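Local coordinates for YfdX protein (Salmonella enterica I, PDB 6A02) that is not fully understood in function but probably takes part in the bacterial response to antibiotic stress and in virulence, at residues E44-N55 with T139-M150; T59-S67 with G75-S83. All blocks are in the same frame, centred on the assembly; numbering follows the deposited sequence.

Contact 1: E44-N55 with T139-M150; sequences EQLAAQAEKLLN and TRKDVTTALSLM
Val-143 and Leu-147 of the 139-150 helix plug into successive gaps along the 44-54 helix and form the apolar heart of this contact. Val-143 is a knob among Ala-47, Ala-50, Glu-51 and Leu-54. Its CG1, anti to the backbone N (chi1 176°), presses on the backbone at Ala-47 O, 3.4 Å away, while CG2 turns to Leu-54 CD1. One turn on, Leu-147 fills the hole between Glu-44, Ala-47, Ala-48 and Glu-51, its CD2 lying 3.7 Å from Ala-47 CB. At the far end the extended chains of Glu-44 and Met-150 run alongside one another head to tail, with Glu-44 CG 3.5 Å from Met-150 SD.

Polar bonds line the outer side. Thr-144 OG1 donates to Glu-51 OE2 (2.8 Å), meeting the carboxylate on its anti side; CG of Glu-51, anti to the backbone N (chi1 -172°), starts an extended chain that carries the acid there across Leu-147 CD1. A water accepts from Asn-55 ND2 and donates to Thr-144 OG1, and the same ND2 bonds back to Glu-51 O (2.9 Å), which holds the amide in place.

The C-terminal end of helix 44-54 is gripped by Arg-140. Its NE and NH2 both donate to Leu-54 O, at 2.7 and 2.9 Å; the oxygen lies in the guanidinium plane, with NH2 in the carbonyl plane and NE above it. The positive charge probably also suits the negative end of the helix dipole. Arg-140 NH1 is taken by Gln-137, and Trp-61 makes a cation-pi contact with the group.

With Ile-28 and Ala-24 of helix 19-36 adding to the apolar side, this is knobs-into-holes packing of two roughly antiparallel helices within a helical bundle, the segment axes approaching to 9.3 Å with 148° between their directions.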
loop_
_atom_site.group_PDB
_atom_site.type_symbol
_atom_site.label_atom_id
_atom_site.label_comp_id
_atom_site.label_asym_id
_atom_site.label_seq_id
_atom_site.Cartn_x
_atom_site.Cartn_y
_atom_site.Cartn_z
ATOM N N GLU A 44 -22.361 -12.821 -7.053
ATOM C CA GLU A 44 -23.532 -12.632 -6.205
ATOM C C GLU A 44 -23.460 -13.491 -4.954
ATOM O O GLU A 44 -23.824 -13.030 -3.865
ATOM C CB GLU A 44 -24.808 -12.926 -6.996
ATOM C CG GLU A 44 -25.045 -11.934 -8.114
ATOM C CD GLU A 44 -26.292 -12.217 -8.914
ATOM O OE1 GLU A 44 -26.986 -13.197 -8.577
ATOM O OE2 GLU A 44 -26.558 -11.460 -9.881
ATOM N N GLN A 45 -22.984 -14.736 -5.086
ATOM C CA GLN A 45 -22.849 -15.609 -3.923
ATOM C C GLN A 45 -21.888 -15.014 -2.905
ATOM O O GLN A 45 -22.155 -15.034 -1.698
ATOM C CB GLN A 45 -22.356 -16.992 -4.352
ATOM C CG GLN A 45 -23.372 -17.831 -5.129
ATOM C CD GLN A 45 -22.823 -19.197 -5.526
ATOM O OE1 GLN A 45 -21.634 -19.346 -5.816
ATOM N NE2 GLN A 45 -23.688 -20.205 -5.518
ATOM N N LEU A 46 -20.769 -14.462 -3.379
ATOM C CA LEU A 46 -19.769 -13.905 -2.475
ATOM C C LEU A 46 -20.277 -12.631 -1.809
ATOM O O LEU A 46 -20.070 -12.425 -0.607
ATOM C CB LEU A 46 -18.480 -13.635 -3.255
ATOM C CG LEU A 46 -17.726 -14.897 -3.671
ATOM C CD1 LEU A 46 -16.796 -14.606 -4.831
ATOM C CD2 LEU A 46 -16.947 -15.466 -2.500
ATOM N N ALA A 47 -20.965 -11.776 -2.566
ATOM C CA ALA A 47 -21.535 -10.568 -1.980
ATOM C C ALA A 47 -22.646 -10.909 -0.996
ATOM O O ALA A 47 -22.791 -10.244 0.036
ATOM C CB ALA A 47 -22.038 -9.626 -3.077
ATOM N N ALA A 48 -23.427 -11.954 -1.289
ATOM C CA ALA A 48 -24.456 -12.390 -0.352
ATOM C C ALA A 48 -23.841 -12.888 0.945
ATOM O O ALA A 48 -24.372 -12.626 2.032
ATOM C CB ALA A 48 -25.333 -13.469 -0.986
ATOM N N GLN A 49 -22.718 -13.599 0.861
ATOM C CA GLN A 49 -22.047 -14.013 2.089
ATOM C C GLN A 49 -21.560 -12.804 2.876
ATOM O O GLN A 49 -21.701 -12.754 4.103
ATOM C CB GLN A 49 -20.885 -14.963 1.801
ATOM C CG GLN A 49 -21.254 -16.308 1.173
ATOM C CD GLN A 49 -20.034 -17.096 0.712
ATOM O OE1 GLN A 49 -18.908 -16.603 0.749
ATOM N NE2 GLN A 49 -20.256 -18.330 0.280
ATOM N N ALA A 50 -20.982 -11.816 2.186
ATOM C CA ALA A 50 -20.547 -10.606 2.873
ATOM C C ALA A 50 -21.717 -9.908 3.550
ATOM O O ALA A 50 -21.591 -9.416 4.680
ATOM C CB ALA A 50 -19.853 -9.671 1.881
ATOM N N GLU A 51 -22.865 -9.844 2.868
ATOM C CA GLU A 51 -24.045 -9.225 3.458
ATOM C C GLU A 51 -24.470 -9.952 4.726
ATOM O O GLU A 51 -24.783 -9.314 5.737
ATOM C CB GLU A 51 -25.183 -9.196 2.437
ATOM C CG GLU A 51 -26.398 -8.393 2.891
ATOM C CD GLU A 51 -27.540 -8.434 1.894
ATOM O OE1 GLU A 51 -27.813 -9.524 1.341
ATOM O OE2 GLU A 51 -28.161 -7.372 1.663
ATOM N N LYS A 52 -24.474 -11.285 4.699
ATOM C CA LYS A 52 -24.875 -12.033 5.888
ATOM C C LYS A 52 -23.892 -11.819 7.031
ATOM O O LYS A 52 -24.297 -11.680 8.192
ATOM C CB LYS A 52 -25.036 -13.520 5.561
ATOM C CG LYS A 52 -26.299 -13.822 4.774
ATOM C CD LYS A 52 -26.533 -15.311 4.599
ATOM C CE LYS A 52 -27.961 -15.567 4.160
ATOM N NZ LYS A 52 -28.315 -14.745 2.968
ATOM N N LEU A 53 -22.595 -11.769 6.722
ATOM C CA LEU A 53 -21.600 -11.556 7.769
ATOM C C LEU A 53 -21.753 -10.186 8.421
ATOM O O LEU A 53 -21.678 -10.066 9.650
ATOM C CB LEU A 53 -20.193 -11.740 7.203
ATOM C CG LEU A 53 -19.753 -13.161 6.830
ATOM C CD1 LEU A 53 -18.579 -13.132 5.866
ATOM C CD2 LEU A 53 -19.381 -13.960 8.067
ATOM N N LEU A 54 -21.950 -9.134 7.616
ATOM C CA LEU A 54 -22.009 -7.780 8.156
ATOM C C LEU A 54 -23.319 -7.475 8.866
ATOM O O LEU A 54 -23.393 -6.478 9.594
ATOM C CB LEU A 54 -21.808 -6.759 7.030
ATOM C CG LEU A 54 -20.412 -6.720 6.422
ATOM C CD1 LEU A 54 -20.414 -5.837 5.177
ATOM C CD2 LEU A 54 -19.416 -6.207 7.459
ATOM N N ASN A 55 -24.355 -8.288 8.656
ATOM C CA ASN A 55 -25.684 -7.996 9.175
ATOM C C ASN A 55 -26.163 -9.071 10.136
ATOM O O ASN A 55 -27.360 -9.147 10.434
ATOM C CB ASN A 55 -26.681 -7.806 8.033
ATOM C CG ASN A 55 -26.428 -6.533 7.256
ATOM O OD1 ASN A 55 -26.782 -5.440 7.706
ATOM N ND2 ASN A 55 -25.806 -6.662 6.089
ATOM N N THR A 139 -20.463 0.473 4.715
ATOM C CA THR A 139 -20.087 -0.767 4.043
ATOM C C THR A 139 -21.294 -1.663 3.813
ATOM O O THR A 139 -21.443 -2.239 2.730
ATOM C CB THR A 139 -18.998 -1.504 4.827
ATOM O OG1 THR A 139 -17.898 -0.614 5.044
ATOM C CG2 THR A 139 -18.482 -2.720 4.052
ATOM N N ARG A 140 -22.168 -1.792 4.818
ATOM C CA ARG A 140 -23.398 -2.560 4.634
ATOM C C ARG A 140 -24.179 -2.059 3.428
ATOM O O ARG A 140 -24.642 -2.851 2.599
ATOM C CB ARG A 140 -24.272 -2.468 5.885
ATOM C CG ARG A 140 -23.817 -3.342 7.020
ATOM C CD ARG A 140 -24.570 -2.969 8.283
ATOM N NE ARG A 140 -24.321 -3.913 9.367
ATOM C CZ ARG A 140 -24.698 -3.708 10.623
ATOM N NH1 ARG A 140 -25.331 -2.585 10.943
ATOM N NH2 ARG A 140 -24.447 -4.623 11.555
ATOM N N LYS A 141 -24.321 -0.736 3.315
ATOM C CA LYS A 141 -25.081 -0.162 2.206
ATOM C C LYS A 141 -24.424 -0.461 0.865
ATOM O O LYS A 141 -25.114 -0.777 -0.108
ATOM C CB LYS A 141 -25.270 1.343 2.401
ATOM C CG LYS A 141 -26.135 1.997 1.322
ATOM C CD LYS A 141 -26.410 3.459 1.652
ATOM C CE LYS A 141 -27.184 4.152 0.540
ATOM N NZ LYS A 141 -27.237 5.628 0.761
ATOM N N ASP A 142 -23.094 -0.361 0.786
ATOM C CA ASP A 142 -22.399 -0.726 -0.448
ATOM C C ASP A 142 -22.728 -2.157 -0.863
ATOM O O ASP A 142 -22.988 -2.432 -2.040
ATOM C CB ASP A 142 -20.883 -0.594 -0.275
ATOM C CG ASP A 142 -20.397 0.841 -0.149
ATOM O OD1 ASP A 142 -21.137 1.788 -0.497
ATOM O OD2 ASP A 142 -19.228 1.001 0.291
ATOM N N VAL A 143 -22.701 -3.095 0.086
ATOM C CA VAL A 143 -22.913 -4.501 -0.257
ATOM C C VAL A 143 -24.346 -4.739 -0.704
ATOM O O VAL A 143 -24.591 -5.368 -1.739
ATOM C CB VAL A 143 -22.524 -5.415 0.915
ATOM C CG1 VAL A 143 -22.854 -6.873 0.584
ATOM C CG2 VAL A 143 -21.053 -5.265 1.195
ATOM N N THR A 144 -25.310 -4.253 0.079
ATOM C CA THR A 144 -26.708 -4.485 -0.265
ATOM C C THR A 144 -27.053 -3.829 -1.591
ATOM O O THR A 144 -27.752 -4.422 -2.423
ATOM C CB THR A 144 -27.610 -3.968 0.849
ATOM O OG1 THR A 144 -27.355 -4.717 2.042
ATOM C CG2 THR A 144 -29.071 -4.138 0.457
ATOM N N THR A 145 -26.556 -2.611 -1.813
ATOM C CA THR A 145 -26.832 -1.930 -3.071
ATOM C C THR A 145 -26.138 -2.626 -4.236
ATOM O O THR A 145 -26.718 -2.756 -5.318
ATOM C CB THR A 145 -26.446 -0.451 -2.979
ATOM O OG1 THR A 145 -27.084 0.140 -1.840
ATOM C CG2 THR A 145 -26.906 0.283 -4.228
ATOM N N ALA A 146 -24.911 -3.115 -4.031
ATOM C CA ALA A 146 -24.239 -3.846 -5.103
ATOM C C ALA A 146 -25.014 -5.101 -5.492
ATOM O O ALA A 146 -25.126 -5.420 -6.682
ATOM C CB ALA A 146 -22.806 -4.203 -4.697
ATOM N N LEU A 147 -25.541 -5.833 -4.502
ATOM C CA LEU A 147 -26.356 -7.006 -4.812
ATOM C C LEU A 147 -27.589 -6.614 -5.615
ATOM O O LEU A 147 -27.942 -7.285 -6.596
ATOM C CB LEU A 147 -26.757 -7.727 -3.527
ATOM C CG LEU A 147 -25.734 -8.691 -2.949
ATOM C CD1 LEU A 147 -26.145 -9.079 -1.541
ATOM C CD2 LEU A 147 -25.597 -9.914 -3.849
ATOM N N SER A 148 -28.244 -5.515 -5.229
ATOM C CA SER A 148 -29.403 -5.044 -5.982
ATOM C C SER A 148 -29.028 -4.714 -7.420
ATOM O O SER A 148 -29.763 -5.046 -8.358
ATOM C CB SER A 148 -29.997 -3.821 -5.290
ATOM O OG SER A 148 -30.504 -4.153 -4.006
ATOM N N LEU A 149 -27.887 -4.051 -7.617
ATOM C CA LEU A 149 -27.427 -3.763 -8.969
ATOM C C LEU A 149 -27.134 -5.045 -9.735
ATOM O O LEU A 149 -27.430 -5.143 -10.934
ATOM C CB LEU A 149 -26.184 -2.866 -8.917
ATOM C CG LEU A 149 -26.454 -1.445 -8.423
ATOM C CD1 LEU A 149 -25.153 -0.743 -8.041
ATOM C CD2 LEU A 149 -27.196 -0.636 -9.486
ATOM N N MET A 150 -26.548 -6.045 -9.064
ATOM C CA MET A 150 -26.324 -7.330 -9.719
ATOM C C MET A 150 -27.646 -7.974 -10.131
ATOM O O MET A 150 -27.760 -8.503 -11.244
ATOM C CB MET A 150 -25.516 -8.259 -8.816
ATOM C CG MET A 150 -24.068 -7.794 -8.594
ATOM S SD MET A 150 -23.178 -8.976 -7.556
ATOM C CE MET A 150 -21.919 -7.906 -6.827
HETATM O O HOH W 1 -25.318 -5.405 3.761
#

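Contact 2: T59-S67 with G75-S83; sequences TDWNLYVKS and GDHYIRINS
A single antiparallel beta bridge, reached from a 3-10 turn, sets the weakly bonded strand 65-66 beside strand 77-83. Val-65 and Ile-79 form its non-hydrogen-bonded pair, flanked by two backbone bonds: Arg-80 N to Tyr-64 O and Lys-66 N to Tyr-78 O, both 2.9 Å. Between them the CA-H groups of Ile-79 and Val-65 also approach the carbonyls of Tyr-64 and Tyr-78. In the same Lys-66/Tyr-78 pair the return bond is replaced by a water, which donates to Lys-66 O and accepts from Tyr-78 N.

On the face bearing the central pair, Val-65 CG2 touches Ile-79 CG2 at 3.9 Å, the two side chains set roughly perpendicular to each other. Ile-79 places CG1 between its backbone N and carbonyl carbon (chi1 60°), and from there CD1 reaches Trp-61 CZ3, obliquely to the ring, at 3.9 Å. Thr-59 CG2 sits over one face of that indole. Val-65 CG1 leans the other way, onto His-77 CB.

Arg-80 curls back over the turn. A bend at chi3 (-67°) lays its guanidinium against the chain, with Tyr-64 O 3.5 Å above its plane, over the centre. NH1 makes a weak bond to Val-65 O (3.1 Å), and a water at the guanidinium edge bridges NH2 to the same carbonyl; another water takes a hydrogen from NH1 and a weak one from Lys-66 NZ. Outside the two segments, NE donates to Lys-16 O, whereas Lys-66 finds its counter-charge in Asp-68.

Strand 77-89 is an outermost strand of the three-stranded sheet within this chain. It bonds on to strand 125-135, with a classic beta bulge where Ile-81 and Asn-82 both face Glu-132, and Ala-21 of helix 19-36 packs on Ile-79 and Ile-81.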
loop_
_atom_site.group_PDB
_atom_site.type_symbol
_atom_site.label_atom_id
_atom_site.label_comp_id
_atom_site.label_asym_id
_atom_site.label_seq_id
_atom_site.Cartn_x
_atom_site.Cartn_y
_atom_site.Cartn_z
ATOM N N THR A 59 -24.615 -11.045 16.251
ATOM C CA THR A 59 -23.387 -10.347 16.577
ATOM C C THR A 59 -23.705 -9.024 17.260
ATOM O O THR A 59 -24.590 -8.280 16.829
ATOM C CB THR A 59 -22.589 -10.096 15.297
ATOM O OG1 THR A 59 -22.218 -11.358 14.733
ATOM C CG2 THR A 59 -21.325 -9.281 15.594
ATOM N N ASP A 60 -22.977 -8.740 18.334
ATOM C CA ASP A 60 -23.083 -7.466 19.039
ATOM C C ASP A 60 -22.053 -6.529 18.423
ATOM O O ASP A 60 -20.884 -6.509 18.814
ATOM C CB ASP A 60 -22.838 -7.677 20.526
ATOM C CG ASP A 60 -22.889 -6.389 21.317
ATOM O OD1 ASP A 60 -23.166 -5.315 20.741
ATOM O OD2 ASP A 60 -22.632 -6.450 22.533
ATOM N N TRP A 61 -22.505 -5.727 17.461
ATOM C CA TRP A 61 -21.581 -4.883 16.709
ATOM C C TRP A 61 -20.956 -3.783 17.557
ATOM O O TRP A 61 -19.884 -3.279 17.202
ATOM C CB TRP A 61 -22.279 -4.349 15.453
ATOM C CG TRP A 61 -22.584 -5.470 14.515
ATOM C CD1 TRP A 61 -23.787 -6.093 14.328
ATOM C CD2 TRP A 61 -21.648 -6.150 13.673
ATOM N NE1 TRP A 61 -23.659 -7.112 13.413
ATOM C CE2 TRP A 61 -22.354 -7.162 12.989
ATOM C CE3 TRP A 61 -20.278 -5.991 13.421
ATOM C CZ2 TRP A 61 -21.734 -8.016 12.074
ATOM C CZ3 TRP A 61 -19.668 -6.841 12.510
ATOM C CH2 TRP A 61 -20.392 -7.833 11.848
ATOM N N ASN A 62 -21.579 -3.415 18.682
ATOM C CA ASN A 62 -20.983 -2.425 19.573
ATOM C C ASN A 62 -19.596 -2.843 20.041
ATOM O O ASN A 62 -18.756 -1.981 20.328
ATOM C CB ASN A 62 -21.861 -2.223 20.817
ATOM C CG ASN A 62 -23.259 -1.747 20.490
ATOM O OD1 ASN A 62 -23.457 -0.599 20.091
ATOM N ND2 ASN A 62 -24.243 -2.621 20.679
ATOM N N LEU A 63 -19.341 -4.151 20.130
ATOM C CA LEU A 63 -18.071 -4.636 20.667
ATOM C C LEU A 63 -16.877 -4.213 19.823
ATOM O O LEU A 63 -15.753 -4.160 20.340
ATOM C CB LEU A 63 -18.085 -6.163 20.755
ATOM C CG LEU A 63 -19.150 -6.765 21.679
ATOM C CD1 LEU A 63 -19.064 -8.280 21.653
ATOM C CD2 LEU A 63 -18.961 -6.231 23.081
ATOM N N TYR A 64 -17.088 -3.907 18.542
ATOM C CA TYR A 64 -15.990 -3.668 17.612
ATOM C C TYR A 64 -15.800 -2.200 17.278
ATOM O O TYR A 64 -14.886 -1.863 16.519
ATOM C CB TYR A 64 -16.217 -4.468 16.328
ATOM C CG TYR A 64 -16.639 -5.886 16.598
ATOM C CD1 TYR A 64 -15.733 -6.822 17.072
ATOM C CD2 TYR A 64 -17.953 -6.286 16.394
ATOM C CE1 TYR A 64 -16.130 -8.130 17.332
ATOM C CE2 TYR A 64 -18.358 -7.584 16.644
ATOM C CZ TYR A 64 -17.445 -8.497 17.111
ATOM O OH TYR A 64 -17.847 -9.791 17.362
ATOM N N VAL A 65 -16.623 -1.320 17.843
ATOM C CA VAL A 65 -16.619 0.084 17.459
ATOM C C VAL A 65 -15.394 0.791 18.027
ATOM O O VAL A 65 -15.033 0.620 19.200
ATOM C CB VAL A 65 -17.930 0.738 17.927
ATOM C CG1 VAL A 65 -17.851 2.244 17.820
ATOM C CG2 VAL A 65 -19.097 0.201 17.119
ATOM N N LYS A 66 -14.736 1.585 17.186
ATOM C CA LYS A 66 -13.683 2.496 17.626
ATOM C C LYS A 66 -14.366 3.831 17.889
ATOM O O LYS A 66 -14.633 4.595 16.962
ATOM C CB LYS A 66 -12.613 2.620 16.548
ATOM C CG LYS A 66 -11.443 3.504 16.935
ATOM C CD LYS A 66 -10.150 2.943 16.380
ATOM C CE LYS A 66 -8.949 3.783 16.778
ATOM N NZ LYS A 66 -8.820 3.931 18.246
ATOM N N SER A 67 -14.668 4.107 19.159
ATOM C CA SER A 67 -15.546 5.230 19.471
ATOM C C SER A 67 -14.890 6.580 19.201
ATOM O O SER A 67 -15.592 7.554 18.915
ATOM C CB SER A 67 -16.030 5.129 20.917
ATOM O OG SER A 67 -14.935 4.913 21.789
ATOM N N GLY A 75 -24.350 9.161 11.853
ATOM C CA GLY A 75 -24.882 8.024 12.568
ATOM C C GLY A 75 -24.051 6.764 12.468
ATOM O O GLY A 75 -24.332 5.797 13.189
ATOM N N ASP A 76 -23.038 6.746 11.610
ATOM C CA ASP A 76 -22.237 5.555 11.387
ATOM C C ASP A 76 -21.071 5.513 12.371
ATOM O O ASP A 76 -20.780 6.482 13.083
ATOM C CB ASP A 76 -21.718 5.553 9.948
ATOM C CG ASP A 76 -21.377 4.166 9.433
ATOM O OD1 ASP A 76 -21.464 3.183 10.194
ATOM O OD2 ASP A 76 -21.017 4.075 8.239
ATOM N N HIS A 77 -20.389 4.369 12.393
ATOM C CA HIS A 77 -19.233 4.177 13.251
ATOM C C HIS A 77 -18.233 3.295 12.529
ATOM O O HIS A 77 -18.610 2.407 11.758
ATOM C CB HIS A 77 -19.633 3.500 14.566
ATOM C CG HIS A 77 -20.606 4.299 15.376
ATOM N ND1 HIS A 77 -20.205 5.235 16.304
ATOM C CD2 HIS A 77 -21.959 4.321 15.376
ATOM C CE1 HIS A 77 -21.271 5.791 16.852
ATOM N NE2 HIS A 77 -22.348 5.253 16.308
ATOM N N TYR A 78 -16.959 3.532 12.810
ATOM C CA TYR A 78 -15.912 2.623 12.370
ATOM C C TYR A 78 -15.817 1.430 13.310
ATOM O O TYR A 78 -15.891 1.583 14.535
ATOM C CB TYR A 78 -14.570 3.345 12.390
ATOM C CG TYR A 78 -14.309 4.187 11.175
ATOM C CD1 TYR A 78 -13.969 3.591 9.963
ATOM C CD2 TYR A 78 -14.360 5.579 11.239
ATOM C CE1 TYR A 78 -13.720 4.349 8.834
ATOM C CE2 TYR A 78 -14.094 6.360 10.112
ATOM C CZ TYR A 78 -13.785 5.733 8.913
ATOM O OH TYR A 78 -13.530 6.494 7.790
ATOM N N ILE A 79 -15.635 0.241 12.732
ATOM C CA ILE A 79 -15.352 -0.971 13.493
ATOM C C ILE A 79 -13.977 -1.521 13.127
ATOM O O ILE A 79 -13.496 -1.375 11.995
ATOM C CB ILE A 79 -16.432 -2.065 13.334
ATOM C CG1 ILE A 79 -16.562 -2.494 11.868
ATOM C CG2 ILE A 79 -17.779 -1.615 13.939
ATOM C CD1 ILE A 79 -17.239 -3.874 11.708
ATOM N N ARG A 80 -13.356 -2.177 14.102
ATOM C CA ARG A 80 -12.049 -2.808 13.935
ATOM C C ARG A 80 -12.186 -4.147 13.222
ATOM O O ARG A 80 -12.988 -4.996 13.632
ATOM C CB ARG A 80 -11.417 -3.060 15.308
ATOM C CG ARG A 80 -11.027 -1.796 16.060
ATOM C CD ARG A 80 -10.495 -2.108 17.459
ATOM N NE ARG A 80 -11.569 -2.643 18.283
ATOM C CZ ARG A 80 -12.381 -1.900 19.032
ATOM N NH1 ARG A 80 -12.220 -0.578 19.103
ATOM N NH2 ARG A 80 -13.355 -2.487 19.723
ATOM N N ILE A 81 -11.385 -4.355 12.174
ATOM C CA ILE A 81 -11.382 -5.622 11.453
ATOM C C ILE A 81 -10.033 -6.324 11.442
ATOM O O ILE A 81 -9.979 -7.509 11.080
ATOM C CB ILE A 81 -11.951 -5.505 10.017
ATOM C CG1 ILE A 81 -10.980 -4.769 9.092
ATOM C CG2 ILE A 81 -13.307 -4.834 10.040
ATOM C CD1 ILE A 81 -11.383 -4.820 7.623
ATOM N N ASN A 82 -8.949 -5.653 11.821
ATOM C CA ASN A 82 -7.651 -6.314 11.889
ATOM C C ASN A 82 -6.719 -5.455 12.723
ATOM O O ASN A 82 -6.895 -4.239 12.819
ATOM C CB ASN A 82 -7.058 -6.546 10.493
ATOM C CG ASN A 82 -5.852 -7.457 10.524
ATOM O OD1 ASN A 82 -5.965 -8.618 10.880
ATOM N ND2 ASN A 82 -4.684 -6.926 10.169
ATOM N N SER A 83 -5.709 -6.094 13.307
ATOM C CA SER A 83 -4.605 -5.378 13.930
ATOM C C SER A 83 -3.287 -5.976 13.471
ATOM O O SER A 83 -3.150 -7.201 13.360
ATOM C CB SER A 83 -4.642 -5.464 15.450
ATOM O OG SER A 83 -4.019 -4.316 15.994
HETATM O O HOH W 2 -14.968 -1.133 21.520
HETATM O O HOH W 3 -16.457 5.271 15.096
HETATM O O HOH W 4 -9.636 0.741 18.967
#

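From the N terminus, after helix 19-36, the chain runs along helix 40-54, turns through 59-64 and pairs residues 65-66 with strand 77-89, so contact 2 closes a short local loop. After two more helices and strand 125-135 it enters helix 136-151, which returns to helix 40-54 and closes the much longer loop of contact 1. Contact 2 therefore lies wholly within the span of contact 1, and the two do not cross. Trp-61 joins them physically: its indole packs against the carbonyls of Leu-53 and Leu-54 as well as Arg-140. Together, a long-range helix pairing and a local strand pairing couple the helical bundle to the strand that is outermost in this chain's sheet.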